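Local coordinates for protein putative tetrapyrrole (Corrin/porphyrin) methylase (Bacteroides fragilis, PDB 3FFY) that probably methylates the 2'-hydroxyl of a cytidine ribose in 16S rRNA using S-adenosylmethionine, this chain being the C-terminal half of the enzyme, at residues 60-63 against 64-68. Residues are numbered along the deposited sequence; the frame is centred on the assembly and turned at random.
Sequences TQFA and EYFGP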
loop_
_atom_site.group_PDB
_atom_site.type_symbol
_atom_site.label_atom_id
_atom_site.label_comp_id
_atom_site.label_asym_id
_atom_site.label_seq_id
_atom_site.Cartn_x
_atom_site.Cartn_y
_atom_site.Cartn_z
ATOM N N THR A 60 -4.829 17.103 -11.643
ATOM C CA THR A 60 -4.272 18.148 -12.484
ATOM C C THR A 60 -4.191 19.457 -11.709
ATOM O O THR A 60 -3.161 20.123 -11.675
ATOM C CB THR A 60 -5.073 18.320 -13.771
ATOM O OG1 THR A 60 -5.099 17.046 -14.443
ATOM C CG2 THR A 60 -4.407 19.333 -14.621
ATOM N N GLN A 61 -5.275 19.808 -11.041
ATOM C CA GLN A 61 -5.263 21.053 -10.277
ATOM C C GLN A 61 -4.312 20.975 -9.080
ATOM O O GLN A 61 -3.691 21.968 -8.719
ATOM C CB GLN A 61 -6.680 21.402 -9.839
ATOM C CG GLN A 61 -7.588 21.611 -11.041
ATOM C CD GLN A 61 -8.968 22.120 -10.654
ATOM O OE1 GLN A 61 -9.719 21.450 -9.944
ATOM N NE2 GLN A 61 -9.304 23.313 -11.121
ATOM N N PHE A 62 -4.233 19.815 -8.440
ATOM C CA PHE A 62 -3.226 19.585 -7.412
ATOM C C PHE A 62 -1.817 19.899 -7.978
ATOM O O PHE A 62 -0.986 20.576 -7.314
ATOM C CB PHE A 62 -3.295 18.126 -6.891
ATOM C CG PHE A 62 -4.376 17.859 -5.845
ATOM C CD1 PHE A 62 -5.358 18.797 -5.532
ATOM C CD2 PHE A 62 -4.418 16.624 -5.183
ATOM C CE1 PHE A 62 -6.300 18.526 -4.580
ATOM C CE2 PHE A 62 -5.342 16.372 -4.240
ATOM C CZ PHE A 62 -6.297 17.292 -3.935
ATOM N N ALA A 63 -1.526 19.421 -9.198
ATOM C CA ALA A 63 -0.217 19.715 -9.822
ATOM C C ALA A 63 -0.079 21.208 -10.015
ATOM O O ALA A 63 0.983 21.783 -9.795
ATOM C CB ALA A 63 -0.054 18.988 -11.186
ATOM N N GLU A 64 -1.150 21.860 -10.446
ATOM C CA GLU A 64 -1.047 23.303 -10.679
ATOM C C GLU A 64 -0.754 24.042 -9.368
ATOM O O GLU A 64 0.100 24.909 -9.337
ATOM C CB GLU A 64 -2.307 23.831 -11.338
ATOM C CG GLU A 64 -2.562 23.277 -12.711
ATOM C CD GLU A 64 -3.888 23.738 -13.254
ATOM O OE1 GLU A 64 -4.698 24.279 -12.491
ATOM O OE2 GLU A 64 -4.148 23.584 -14.442
ATOM N N TYR A 65 -1.440 23.674 -8.282
ATOM C CA TYR A 65 -1.310 24.366 -6.967
ATOM C C TYR A 65 -0.142 23.892 -6.086
ATOM O O TYR A 65 0.445 24.690 -5.354
ATOM C CB TYR A 65 -2.606 24.209 -6.142
ATOM C CG TYR A 65 -3.693 25.155 -6.537
ATOM C CD1 TYR A 65 -4.491 24.912 -7.646
ATOM C CD2 TYR A 65 -3.891 26.342 -5.819
ATOM C CE1 TYR A 65 -5.479 25.813 -8.023
ATOM C CE2 TYR A 65 -4.889 27.260 -6.185
ATOM C CZ TYR A 65 -5.675 26.987 -7.277
ATOM O OH TYR A 65 -6.647 27.883 -7.609
ATOM N N PHE A 66 0.177 22.608 -6.124
ATOM C CA PHE A 66 1.208 22.078 -5.257
ATOM C C PHE A 66 2.487 21.741 -5.989
ATOM O O PHE A 66 3.523 21.517 -5.346
ATOM C CB PHE A 66 0.678 20.849 -4.530
ATOM C CG PHE A 66 -0.587 21.115 -3.808
ATOM C CD1 PHE A 66 -0.611 21.999 -2.735
ATOM C CD2 PHE A 66 -1.774 20.567 -4.238
ATOM C CE1 PHE A 66 -1.802 22.287 -2.087
ATOM C CE2 PHE A 66 -2.979 20.858 -3.600
ATOM C CZ PHE A 66 -2.990 21.708 -2.527
ATOM N N GLY A 67 2.424 21.674 -7.321
ATOM C CA GLY A 67 3.601 21.369 -8.140
ATOM C C GLY A 67 3.557 19.931 -8.622
ATOM O O GLY A 67 3.201 19.042 -7.843
ATOM N N PRO A 68 3.918 19.675 -9.906
ATOM C CA PRO A 68 3.792 18.283 -10.469
ATOM C C PRO A 68 4.681 17.223 -9.781
ATOM O O PRO A 68 4.441 16.023 -9.892
ATOM C CB PRO A 68 4.186 18.434 -11.956
ATOM C CG PRO A 68 4.760 19.799 -12.090
ATOM C CD PRO A 68 4.273 20.658 -10.930
#
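Glu64 opens the last turn of helix 55-66, whose C-terminal end this is, in the C-terminal half of a tetrapyrrole-methylase-type enzyme, by giving its N-H to Thr60 O at 2.9 Å. Its CG sits beside its own backbone N (chi1 -64°), which folds the extended chain back over the preceding turn, with CG 3.4 Å from Thr60 O. The carboxylate slants across the stem of Gln61, whose amide oxygen is bound by Arg32. Tyr65 N repeats the helical bond to Gln61 O, and that same oxygen lies in plane at the edge of the tyrosine ring, 3.2 Å from CD1; the tyrosine side chain touches Met33 and Leu36 of helix 32-38. Phe66 N continues the ladder to Phe62 O. One turn apart, the two phenylalanine side chains run side by side, yet the edge of Phe66 is turned toward the face of Phe62 in an offset edge-to-face pair, planes 76° apart, with Phe66 CE2 3.7 Å from Phe62 CD1. Both are buried, reaching Leu110 of strand 106-110, so this pair joins the helix end to the central mixed sheet. Gly67 ends the helix with positive phi (103°), while its N still reaches Ala63 O at 2.9 Å from above the carbonyl plane. Pro68 leads on toward strand 71-77 and packs against helix 90-99, its backbone hydrogen-bonded to Ser91 and its CB 4.3 Å from Ala63 CB.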